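Local coordinates for protein alpha-fucosidase GH29 (Fusarium graminearum, PDB 4PSR) that probably hydrolyses alpha-linked L-fucose from glycoprotein glycans, as a TIM-barrel enzyme of glycoside hydrolase family 29, caught here in its open form with fucose bound, at residues S45-R50 with A124-G129; N51-D56 with G74-I79; V517-G522 with G578-S583; T523-F528 with G555-G560. All blocks are in the same frame, centred on the assembly; numbering follows the deposited sequence.

Contact 1: residues S45-R50 with A124-G129; sequences SEWYPR and AEHHDG. With FUL (beta-L-fucopyranose), chain M.
H126 and W47 cross at about a right angle at the fucose pocket of a (beta/alpha)8 TIM barrel, and E46 joins them from the same loop as W47. Residues 124-129 run off the C-terminal end of barrel strand 119-125, the end at which such barrels carry their active sites; 45-50 is a turn leading into helix 48-51. The site illustrates how two segments without a direct hydrogen bond can be united by a ligand.

H126 contributes the most buried surface. Its CE1 meets the aliphatic CG of E46 at 3.6 Å, with the carboxylate plane turned 83° from the imidazole. E46 has its CG wedged between backbone N and carbonyl carbon (chi1 73°) and bends again at the next bond, which swings the carboxylate back to the sugar: FUL O3 donates to OE2 across 2.7 Å, while OE1 is held by the backbone N of W311. The imidazole's NE2 bonds FUL O4 at 3.0 Å and, weakly, FUL O3.

W47 presents its indole N-H to two hydroxyls, giving 2.9 Å from NE1 to FUL O2 and a weak bond to FUL O3, so three side chains converge on O3. The same NE1 lies at the edge of the H127 ring, 3.5 Å from its CD2, the two ring planes 75° apart. H127 NE2 also bonds FUL O2, and its ND1 is fixed by the carbonyl of H171. Away from the sugar, one water links the two segments, donating to E46 O at 2.9 Å and lying 3.0 Å from H126 ND1.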
# COMPACT_ATOMS: atom_id res chain seq x y z
N SER A 45 3.18 2.06 -21.48
CA SER A 45 3.30 1.69 -20.08
C SER A 45 4.39 0.66 -19.91
O SER A 45 5.04 0.24 -20.86
CB SER A 45 1.99 1.11 -19.55
OG SER A 45 1.76 -0.16 -20.12
N GLU A 46 4.58 0.27 -18.65
CA GLU A 46 5.46 -0.83 -18.32
C GLU A 46 5.02 -2.18 -18.89
O GLU A 46 5.78 -3.13 -18.84
CB GLU A 46 5.64 -0.92 -16.79
CG GLU A 46 4.44 -1.46 -16.01
CD GLU A 46 3.21 -0.56 -15.95
OE1 GLU A 46 3.29 0.66 -16.19
OE2 GLU A 46 2.12 -1.12 -15.64
N TRP A 47 3.78 -2.26 -19.42
CA TRP A 47 3.35 -3.47 -20.15
C TRP A 47 3.81 -3.47 -21.61
O TRP A 47 3.48 -4.40 -22.33
CB TRP A 47 1.83 -3.69 -20.04
CG TRP A 47 1.40 -4.31 -18.73
CD1 TRP A 47 1.97 -4.16 -17.49
CD2 TRP A 47 0.29 -5.22 -18.55
NE1 TRP A 47 1.30 -4.92 -16.56
CE2 TRP A 47 0.27 -5.58 -17.18
CE3 TRP A 47 -0.68 -5.75 -19.40
CZ2 TRP A 47 -0.69 -6.48 -16.66
CZ3 TRP A 47 -1.62 -6.64 -18.88
CH2 TRP A 47 -1.62 -7.00 -17.54
N TYR A 48 4.57 -2.49 -22.04
CA TYR A 48 5.09 -2.47 -23.43
C TYR A 48 5.70 -3.79 -23.87
O TYR A 48 5.45 -4.21 -24.99
CB TYR A 48 6.09 -1.35 -23.63
CG TYR A 48 6.50 -1.15 -25.07
CD1 TYR A 48 5.82 -0.26 -25.88
CD2 TYR A 48 7.59 -1.82 -25.60
CE1 TYR A 48 6.19 -0.06 -27.21
CE2 TYR A 48 7.96 -1.64 -26.91
CZ TYR A 48 7.28 -0.73 -27.70
OH TYR A 48 7.66 -0.52 -29.01
N PRO A 49 6.49 -4.47 -23.02
CA PRO A 49 7.08 -5.74 -23.49
C PRO A 49 6.04 -6.77 -23.91
O PRO A 49 6.34 -7.61 -24.79
CB PRO A 49 7.87 -6.24 -22.26
CG PRO A 49 8.12 -5.01 -21.43
CD PRO A 49 6.95 -4.11 -21.66
N ARG A 50 4.88 -6.78 -23.25
CA ARG A 50 3.77 -7.67 -23.62
C ARG A 50 3.04 -7.13 -24.85
O ARG A 50 2.80 -7.88 -25.83
CB ARG A 50 2.80 -7.75 -22.45
CG ARG A 50 1.33 -8.08 -22.80
CD ARG A 50 0.52 -8.24 -21.52
NE ARG A 50 -0.91 -8.51 -21.74
CZ ARG A 50 -1.38 -9.72 -22.00
NH1 ARG A 50 -0.57 -10.74 -22.15
NH2 ARG A 50 -2.69 -9.90 -22.12
N ALA A 124 12.53 -5.10 -8.44
CA ALA A 124 13.72 -5.89 -8.75
C ALA A 124 13.50 -6.75 -9.99
O ALA A 124 14.47 -7.05 -10.71
CB ALA A 124 14.11 -6.76 -7.58
N GLU A 125 12.26 -7.19 -10.21
CA GLU A 125 11.92 -7.92 -11.44
C GLU A 125 10.43 -7.70 -11.66
O GLU A 125 9.63 -8.01 -10.77
CB GLU A 125 12.22 -9.40 -11.33
CG GLU A 125 11.84 -10.14 -12.62
CD GLU A 125 12.33 -11.55 -12.73
OE1 GLU A 125 13.17 -11.98 -11.94
OE2 GLU A 125 11.82 -12.26 -13.64
N HIS A 126 10.07 -7.17 -12.82
CA HIS A 126 8.67 -6.99 -13.17
C HIS A 126 8.15 -8.27 -13.86
O HIS A 126 8.59 -9.34 -13.51
CB HIS A 126 8.49 -5.69 -13.98
CG HIS A 126 7.10 -5.18 -13.98
ND1 HIS A 126 6.27 -5.36 -15.07
CD2 HIS A 126 6.36 -4.59 -13.02
CE1 HIS A 126 5.08 -4.84 -14.79
NE2 HIS A 126 5.11 -4.38 -13.55
N HIS A 127 7.21 -8.16 -14.81
CA HIS A 127 6.66 -9.32 -15.52
C HIS A 127 7.52 -9.74 -16.72
O HIS A 127 7.24 -10.79 -17.31
CB HIS A 127 5.26 -9.02 -16.11
CG HIS A 127 4.20 -8.56 -15.16
ND1 HIS A 127 3.98 -9.09 -13.90
CD2 HIS A 127 3.22 -7.63 -15.35
CE1 HIS A 127 2.91 -8.51 -13.37
NE2 HIS A 127 2.45 -7.61 -14.22
N ASP A 128 8.53 -8.94 -17.08
CA ASP A 128 9.25 -9.05 -18.34
C ASP A 128 10.47 -9.96 -18.32
O ASP A 128 11.24 -9.97 -19.28
CB ASP A 128 9.68 -7.67 -18.82
CG ASP A 128 10.75 -7.04 -17.94
OD1 ASP A 128 10.86 -7.42 -16.74
OD2 ASP A 128 11.49 -6.16 -18.44
N GLY A 129 10.67 -10.70 -17.24
CA GLY A 129 11.71 -11.71 -17.19
C GLY A 129 13.15 -11.27 -16.92
O GLY A 129 14.08 -12.11 -17.01
C1 FUL M . 0.02 -4.55 -11.56
C2 FUL M . 1.05 -4.71 -12.66
O2 FUL M . 0.55 -5.47 -13.77
C3 FUL M . 1.42 -3.32 -13.09
O3 FUL M . 2.33 -3.40 -14.17
C4 FUL M . 2.03 -2.62 -11.90
O4 FUL M . 3.24 -3.28 -11.54
C5 FUL M . 1.04 -2.63 -10.75
C6 FUL M . 1.60 -2.02 -9.48
O5 FUL M . 0.59 -3.95 -10.42
O1 FUL M . -0.43 -5.82 -11.18
O HOH W 1 7.38 -5.32 -17.84

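Contact 2: residues N51-D56 with G74-I79; sequences NMYEPD and GYENFI
The Y53 and Y75 side chains cross at about a right angle, and the phenol of Y53 points at the backbone of its partner: Y75 N donates to Y53 OH over 2.8 Å in a nearly straight bond (171°). With CG of Y53 anti to the carbonyl carbon (chi1 -64°), the ring carries the hydroxyl across to the G74-Y75 peptide, where it also lies 3.4 Å from Y75 CB. A water 2.7 Å from Y53 OH donates to E76 OE1 and ties the phenol to the next residue along.

M52 runs across Y75, also at about a right angle. Its sulfur rests 3.8 Å from Y75 CB and addresses the edge of that ring, 5.3 Å from the centroid; SD lies at the edge of the F78 ring too. The bend at chi3 (-84°) turns CE back so that it touches Y75 N at 3.5 Å while lying above one face of Y53, toward the rim. Beyond the pair, the hydroxyl of Y75 bonds D128, and F78 meets W73 and Y67 edge-to-face.

This is an edge-on Met-aromatic contact, joining the type I turn N51-E54 to helix 76-80 in the long excursion between barrel strands 29-33 and 119-125.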
# COMPACT_ATOMS: atom_id res chain seq x y z
N ASN A 51 2.67 -5.86 -24.83
CA ASN A 51 1.78 -5.33 -25.86
C ASN A 51 2.47 -5.06 -27.20
O ASN A 51 1.78 -4.98 -28.21
CB ASN A 51 1.05 -4.07 -25.36
CG ASN A 51 0.17 -4.34 -24.17
OD1 ASN A 51 0.41 -3.82 -23.08
ND2 ASN A 51 -0.89 -5.13 -24.37
N MET A 52 3.79 -4.93 -27.24
CA MET A 52 4.50 -4.74 -28.49
C MET A 52 4.23 -5.91 -29.45
O MET A 52 4.39 -5.77 -30.67
CB MET A 52 6.01 -4.55 -28.26
CG MET A 52 6.70 -5.74 -27.58
SD MET A 52 8.50 -5.63 -27.57
CE MET A 52 8.89 -6.30 -29.20
N TYR A 53 3.89 -7.07 -28.90
CA TYR A 53 3.60 -8.26 -29.70
C TYR A 53 2.11 -8.46 -29.99
O TYR A 53 1.75 -9.33 -30.78
CB TYR A 53 4.08 -9.50 -28.97
CG TYR A 53 5.55 -9.64 -28.70
CD1 TYR A 53 6.42 -10.08 -29.67
CD2 TYR A 53 6.07 -9.41 -27.42
CE1 TYR A 53 7.77 -10.28 -29.41
CE2 TYR A 53 7.40 -9.62 -27.14
CZ TYR A 53 8.25 -10.05 -28.13
OH TYR A 53 9.60 -10.28 -27.85
N GLU A 54 1.25 -7.71 -29.33
CA GLU A 54 -0.19 -7.98 -29.38
C GLU A 54 -0.72 -7.68 -30.80
O GLU A 54 -0.43 -6.64 -31.35
CB GLU A 54 -0.93 -7.10 -28.37
CG GLU A 54 -2.42 -7.38 -28.26
CD GLU A 54 -3.11 -6.44 -27.31
OE1 GLU A 54 -2.42 -5.55 -26.75
OE2 GLU A 54 -4.33 -6.58 -27.12
N PRO A 55 -1.51 -8.60 -31.37
CA PRO A 55 -2.07 -8.31 -32.70
C PRO A 55 -2.88 -7.04 -32.73
O PRO A 55 -3.69 -6.80 -31.84
CB PRO A 55 -2.95 -9.54 -32.98
CG PRO A 55 -2.31 -10.63 -32.23
CD PRO A 55 -1.73 -10.00 -30.97
N ASP A 56 -2.63 -6.23 -33.75
CA ASP A 56 -3.41 -5.02 -34.03
C ASP A 56 -3.34 -3.93 -32.94
O ASP A 56 -4.16 -3.01 -32.93
CB ASP A 56 -4.88 -5.40 -34.28
CG ASP A 56 -5.65 -4.32 -35.02
OD1 ASP A 56 -5.03 -3.49 -35.72
OD2 ASP A 56 -6.89 -4.30 -34.89
N GLY A 74 12.64 -8.30 -31.44
CA GLY A 74 11.93 -8.74 -30.26
C GLY A 74 12.31 -7.97 -29.00
O GLY A 74 13.26 -7.17 -28.98
N TYR A 75 11.56 -8.22 -27.94
CA TYR A 75 11.78 -7.50 -26.68
C TYR A 75 13.22 -7.66 -26.17
O TYR A 75 13.80 -6.73 -25.61
CB TYR A 75 10.78 -7.95 -25.61
CG TYR A 75 11.01 -7.22 -24.30
CD1 TYR A 75 10.82 -5.85 -24.23
CD2 TYR A 75 11.45 -7.88 -23.18
CE1 TYR A 75 11.08 -5.16 -23.07
CE2 TYR A 75 11.69 -7.19 -21.99
CZ TYR A 75 11.51 -5.84 -21.96
OH TYR A 75 11.71 -5.07 -20.83
N GLU A 76 13.80 -8.83 -26.40
CA GLU A 76 15.15 -9.09 -25.94
C GLU A 76 16.16 -8.08 -26.50
O GLU A 76 17.21 -7.84 -25.89
CB GLU A 76 15.57 -10.53 -26.27
CG GLU A 76 15.71 -10.88 -27.75
CD GLU A 76 14.41 -11.26 -28.47
OE1 GLU A 76 13.29 -11.10 -27.95
OE2 GLU A 76 14.53 -11.74 -29.64
N ASN A 77 15.87 -7.46 -27.65
CA ASN A 77 16.77 -6.44 -28.18
C ASN A 77 16.92 -5.20 -27.27
O ASN A 77 17.93 -4.49 -27.35
CB ASN A 77 16.31 -5.95 -29.56
CG ASN A 77 16.61 -6.92 -30.69
OD1 ASN A 77 17.11 -8.03 -30.49
ND2 ASN A 77 16.29 -6.49 -31.91
N PHE A 78 15.90 -4.86 -26.47
CA PHE A 78 16.05 -3.74 -25.54
C PHE A 78 17.11 -4.04 -24.47
O PHE A 78 17.77 -3.12 -23.97
CB PHE A 78 14.72 -3.39 -24.86
CG PHE A 78 13.69 -2.76 -25.77
CD1 PHE A 78 13.84 -1.48 -26.27
CD2 PHE A 78 12.54 -3.45 -26.08
CE1 PHE A 78 12.85 -0.92 -27.08
CE2 PHE A 78 11.56 -2.88 -26.86
CZ PHE A 78 11.72 -1.63 -27.37
N ILE A 79 17.27 -5.31 -24.14
CA ILE A 79 18.22 -5.76 -23.13
C ILE A 79 19.61 -5.95 -23.74
O ILE A 79 20.61 -5.47 -23.19
CB ILE A 79 17.73 -7.08 -22.48
CG1 ILE A 79 16.43 -6.79 -21.70
CG2 ILE A 79 18.82 -7.71 -21.59
CD1 ILE A 79 15.63 -8.00 -21.35
O HOH W 2 11.01 -12.23 -29.03

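Contact 3: residues V517-G522 with G578-S583; sequences VALALG and GSIVVS
G522 and V582 form an antiparallel hydrogen-bonded pair, the single beta bridge between these segments. V582 N donates to G522 O at 2.9 Å, and G522 N returns a 3.0 Å bond to V582 O. G522 adopts a positive phi of 152°, a conformation open mainly to glycine, where the chain turns to make the bridge, the touching parts still running 72° apart end to end.

Weaker C-H...O contacts flank the bridge. L521 CA approaches V582 O at 3.5 Å, and V581 CA approaches G522 O at the same distance. The carbonyl oxygen of A520 packs against V582 CB.

Apolar side chains account for the remainder. L519 CD1 touches I580 CD1 and V582 CG2, each at 4.3 Å, whereas L521 CD2 meets the other methyl of V582, CG1, at 4.0 Å. The two branches of V582 thus serve different leucines.

Within the fold, the chain here passes from one four-stranded sheet to another: 516-519 is an outer strand beside 504-507, and 522-524 an outer strand beside 579-584. L519 also packs on F528 and L529 of helix 526-532, I580 reaches V506 and L552, and G578 and S579 form a classic beta bulge opposite F553 of strand 548-553.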
# COMPACT_ATOMS: atom_id res chain seq x y z
N VAL A 517 -15.58 -0.25 20.97
CA VAL A 517 -15.27 -0.15 19.55
C VAL A 517 -16.54 0.30 18.83
O VAL A 517 -17.60 -0.33 18.98
CB VAL A 517 -14.81 -1.50 18.96
CG1 VAL A 517 -14.57 -1.40 17.46
CG2 VAL A 517 -13.54 -1.97 19.67
N ALA A 518 -16.44 1.39 18.07
CA ALA A 518 -17.53 1.82 17.18
C ALA A 518 -17.49 1.02 15.86
O ALA A 518 -16.40 0.70 15.36
CB ALA A 518 -17.44 3.28 16.92
N LEU A 519 -18.67 0.68 15.35
CA LEU A 519 -18.82 -0.11 14.12
C LEU A 519 -19.75 0.57 13.13
O LEU A 519 -20.87 0.96 13.45
CB LEU A 519 -19.35 -1.50 14.44
CG LEU A 519 -18.54 -2.35 15.43
CD1 LEU A 519 -19.29 -3.64 15.77
CD2 LEU A 519 -17.16 -2.67 14.88
N ALA A 520 -19.29 0.71 11.88
CA ALA A 520 -20.16 1.16 10.81
C ALA A 520 -21.08 0.01 10.37
O ALA A 520 -21.05 -1.07 10.96
CB ALA A 520 -19.31 1.64 9.63
N LEU A 521 -21.89 0.23 9.33
CA LEU A 521 -22.57 -0.88 8.68
C LEU A 521 -21.50 -1.76 8.03
O LEU A 521 -20.57 -1.24 7.41
CB LEU A 521 -23.55 -0.37 7.62
CG LEU A 521 -24.64 0.61 8.06
CD1 LEU A 521 -25.57 0.87 6.87
CD2 LEU A 521 -25.43 0.05 9.22
N GLY A 522 -21.64 -3.07 8.17
CA GLY A 522 -20.69 -3.99 7.59
C GLY A 522 -20.59 -5.29 8.36
O GLY A 522 -21.45 -5.61 9.18
N GLY A 578 -18.58 -14.09 18.58
CA GLY A 578 -17.35 -14.22 17.81
C GLY A 578 -17.26 -13.22 16.65
O GLY A 578 -16.17 -12.88 16.20
N SER A 579 -18.41 -12.79 16.15
CA SER A 579 -18.46 -11.92 14.97
C SER A 579 -19.80 -11.21 14.91
O SER A 579 -20.79 -11.66 15.52
CB SER A 579 -18.16 -12.71 13.68
OG SER A 579 -18.97 -13.86 13.55
N ILE A 580 -19.85 -10.09 14.20
CA ILE A 580 -21.04 -9.23 14.18
C ILE A 580 -21.31 -8.66 12.79
O ILE A 580 -20.37 -8.26 12.10
CB ILE A 580 -20.88 -8.03 15.16
CG1 ILE A 580 -20.60 -8.52 16.59
CG2 ILE A 580 -22.12 -7.11 15.10
CD1 ILE A 580 -20.17 -7.41 17.56
N VAL A 581 -22.58 -8.63 12.38
CA VAL A 581 -23.01 -7.98 11.15
C VAL A 581 -23.93 -6.83 11.51
O VAL A 581 -24.95 -7.03 12.17
CB VAL A 581 -23.77 -8.94 10.21
CG1 VAL A 581 -24.24 -8.23 8.93
CG2 VAL A 581 -22.89 -10.12 9.88
N VAL A 582 -23.57 -5.63 11.09
CA VAL A 582 -24.35 -4.44 11.41
C VAL A 582 -25.04 -4.01 10.10
O VAL A 582 -24.37 -3.82 9.09
CB VAL A 582 -23.44 -3.36 11.97
CG1 VAL A 582 -24.24 -2.15 12.38
CG2 VAL A 582 -22.65 -3.93 13.17
N SER A 583 -26.36 -3.88 10.15
CA SER A 583 -27.16 -3.65 8.94
C SER A 583 -28.14 -2.50 9.14
O SER A 583 -28.54 -2.19 10.27
CB SER A 583 -27.94 -4.92 8.57
OG SER A 583 -27.11 -6.08 8.55

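Contact 4: residues T523-F528 with G555-G560. With NAG (2-acetamido-2-deoxy-beta-D-glucopyranose), chain C; NAG (2-acetamido-2-deoxy-beta-D-glucopyranose), chain B; MAN (alpha-D-mannopyranose), chain D.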
# COMPACT_ATOMS: atom_id res chain seq x y z
N THR A 523 -19.52 -6.03 8.11
CA THR A 523 -19.27 -7.32 8.73
C THR A 523 -17.93 -7.29 9.46
O THR A 523 -16.92 -6.80 8.94
CB THR A 523 -19.30 -8.45 7.70
OG1 THR A 523 -18.15 -8.37 6.84
CG2 THR A 523 -20.57 -8.38 6.86
N PHE A 524 -17.93 -7.76 10.71
CA PHE A 524 -16.80 -7.61 11.60
C PHE A 524 -16.49 -8.94 12.27
O PHE A 524 -17.26 -9.42 13.12
CB PHE A 524 -17.11 -6.50 12.62
CG PHE A 524 -17.54 -5.22 11.96
CD1 PHE A 524 -16.60 -4.40 11.35
CD2 PHE A 524 -18.87 -4.87 11.88
CE1 PHE A 524 -16.99 -3.23 10.70
CE2 PHE A 524 -19.27 -3.71 11.24
CZ PHE A 524 -18.32 -2.88 10.64
N ASP A 525 -15.40 -9.59 11.84
CA ASP A 525 -15.05 -10.91 12.34
C ASP A 525 -14.18 -10.83 13.59
O ASP A 525 -13.85 -9.75 14.07
CB ASP A 525 -14.44 -11.78 11.24
CG ASP A 525 -13.09 -11.31 10.74
OD1 ASP A 525 -12.55 -10.30 11.22
OD2 ASP A 525 -12.56 -11.96 9.80
N THR A 526 -13.80 -11.98 14.13
CA THR A 526 -12.99 -12.01 15.35
C THR A 526 -11.68 -11.25 15.16
O THR A 526 -11.23 -10.53 16.04
CB THR A 526 -12.67 -13.46 15.78
OG1 THR A 526 -13.84 -14.06 16.35
CG2 THR A 526 -11.54 -13.52 16.79
N VAL A 527 -11.06 -11.40 14.00
CA VAL A 527 -9.81 -10.70 13.73
C VAL A 527 -10.03 -9.18 13.76
O VAL A 527 -9.25 -8.45 14.37
CB VAL A 527 -9.22 -11.11 12.39
CG1 VAL A 527 -8.06 -10.23 11.97
CG2 VAL A 527 -8.74 -12.58 12.45
N PHE A 528 -11.10 -8.71 13.13
CA PHE A 528 -11.40 -7.28 13.11
C PHE A 528 -11.55 -6.77 14.53
O PHE A 528 -10.92 -5.79 14.91
CB PHE A 528 -12.66 -6.99 12.29
CG PHE A 528 -12.95 -5.51 12.15
CD1 PHE A 528 -13.43 -4.78 13.23
CD2 PHE A 528 -12.79 -4.86 10.92
CE1 PHE A 528 -13.67 -3.42 13.09
CE2 PHE A 528 -13.02 -3.52 10.79
CZ PHE A 528 -13.48 -2.80 11.88
N GLY A 555 -19.66 -17.81 16.05
CA GLY A 555 -18.47 -18.22 15.35
C GLY A 555 -17.54 -17.07 15.03
O GLY A 555 -17.92 -15.90 15.10
N PHE A 556 -16.32 -17.45 14.65
CA PHE A 556 -15.19 -16.57 14.31
C PHE A 556 -15.54 -15.67 13.11
O PHE A 556 -15.12 -14.50 13.06
CB PHE A 556 -14.02 -17.54 14.00
CG PHE A 556 -12.71 -16.91 13.59
CD1 PHE A 556 -11.81 -16.42 14.53
CD2 PHE A 556 -12.31 -16.95 12.25
CE1 PHE A 556 -10.56 -15.88 14.12
CE2 PHE A 556 -11.07 -16.43 11.85
CZ PHE A 556 -10.20 -15.91 12.78
N ARG A 557 -16.33 -16.19 12.18
CA ARG A 557 -16.57 -15.52 10.91
C ARG A 557 -17.97 -15.83 10.37
O ARG A 557 -18.13 -16.51 9.34
CB ARG A 557 -15.47 -15.92 9.93
CG ARG A 557 -15.23 -14.95 8.78
CD ARG A 557 -13.89 -15.21 8.10
NE ARG A 557 -12.75 -14.55 8.74
CZ ARG A 557 -11.52 -15.04 8.83
NH1 ARG A 557 -11.22 -16.24 8.34
NH2 ARG A 557 -10.55 -14.34 9.41
N PHE A 558 -18.99 -15.38 11.10
CA PHE A 558 -20.39 -15.40 10.65
C PHE A 558 -20.98 -16.79 10.47
O PHE A 558 -21.75 -17.03 9.55
CB PHE A 558 -20.54 -14.53 9.39
CG PHE A 558 -19.68 -13.31 9.41
CD1 PHE A 558 -19.93 -12.29 10.33
CD2 PHE A 558 -18.54 -13.22 8.61
CE1 PHE A 558 -19.11 -11.16 10.40
CE2 PHE A 558 -17.71 -12.11 8.69
CZ PHE A 558 -17.99 -11.09 9.61
N THR A 559 -20.63 -17.68 11.39
CA THR A 559 -21.20 -19.03 11.50
C THR A 559 -21.73 -19.23 12.93
O THR A 559 -21.53 -18.38 13.80
CB THR A 559 -20.16 -20.12 11.17
OG1 THR A 559 -19.08 -20.04 12.11
CG2 THR A 559 -19.61 -19.96 9.76
N GLY A 560 -22.40 -20.35 13.15
CA GLY A 560 -22.86 -20.72 14.48
C GLY A 560 -24.19 -20.09 14.82
O GLY A 560 -24.92 -19.65 13.93
C1 NAG C . -13.40 -15.74 4.42
C2 NAG C . -14.03 -17.03 4.92
C3 NAG C . -15.40 -17.22 4.29
C4 NAG C . -16.26 -15.98 4.52
C5 NAG C . -15.52 -14.75 4.03
C6 NAG C . -16.27 -13.47 4.27
C7 NAG C . -12.50 -18.82 5.61
C8 NAG C . -11.68 -19.99 5.17
N2 NAG C . -13.19 -18.18 4.65
O3 NAG C . -16.02 -18.38 4.85
O4 NAG C . -17.46 -16.12 3.77
O5 NAG C . -14.26 -14.65 4.73
O6 NAG C . -16.58 -13.33 5.65
O7 NAG C . -12.54 -18.46 6.78
C1 NAG B . -8.74 -13.38 5.20
C2 NAG B . -9.95 -12.55 4.89
C3 NAG B . -11.21 -13.33 5.28
C4 NAG B . -11.21 -14.71 4.63
C5 NAG B . -9.89 -15.42 4.89
C6 NAG B . -9.76 -16.74 4.15
C7 NAG B . -10.05 -10.10 4.91
C8 NAG B . -9.93 -8.87 5.75
N2 NAG B . -9.90 -11.26 5.56
O3 NAG B . -12.35 -12.58 4.88
O4 NAG B . -12.23 -15.53 5.20
O5 NAG B . -8.79 -14.59 4.46
O6 NAG B . -9.72 -16.53 2.75
O7 NAG B . -10.27 -10.04 3.71
C1 MAN D . -25.65 -13.24 4.41
C2 MAN D . -26.64 -12.02 4.24
C3 MAN D . -25.88 -10.67 4.31
C4 MAN D . -24.93 -10.61 5.54
C5 MAN D . -24.07 -11.89 5.61
C6 MAN D . -23.23 -11.99 6.86
O2 MAN D . -27.54 -12.00 5.29
O3 MAN D . -26.78 -9.56 4.33
O4 MAN D . -24.08 -9.47 5.40
O5 MAN D . -24.90 -13.09 5.57
O6 MAN D . -21.90 -12.37 6.47
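D525 and R557 form a salt bridge in which two of the arginine nitrogens grip one carboxylate oxygen side-on. D525 OD2 receives R557 NE through its anti lone pair at 2.8 Å, and NH2 reaches the same atom at 3.1 Å from above the carboxylate plane. The side chains lie alongside, pointing the same way, the arginine bending at chi3 (-85°) to present this edge.

Three further hydrogen bonds follow. T526 N donates to F556 O at 3.0 Å; D525 OD1 accepts from F528 N at 2.9 Å; and R557 NH1 donates to O7 of the chain C N-acetylglucosamine at 3.0 Å. One carboxylate therefore serves both helix and arginine.

Van der Waals packing completes the contact. F556 crosses T526 at about a right angle, CD1 lying 3.3 Å from T526 CB, and touches V527 CG2 with CZ. F558 CZ abuts T523 CB and F524 N, each at 3.5 Å. The guanidinium has F556 CE2 over one face, toward the rim, and C3 of the chain B N-acetylglucosamine over the centre of the other.

The arrangement is an aspartate N-cap on helix 526-532 whose arginine partner binds a glycan of the protein itself.

How the contacts relate
The four contacts form two pairs at distant parts of the chain. Contacts 1 and 2 belong to the TIM-barrel region, their centres about 11 Å apart, and contact 2 falls within the sequence spanned by contact 1; Y75 links them through D128 and P49, and contact 2 lies outside the shell that touches the fucose. Contacts 3 and 4 follow later in the chain, centres about 10 Å apart, contact 4 enclosed by contact 3. They share the sheet of strands 522-524 and 579-584, joined by T526 with G578 and S579 with G555. Centres of contacts 1 and 3 are about 42 Å apart, leaving the C-terminal pair, on which an attached glycan packs, well away from the bound fucose.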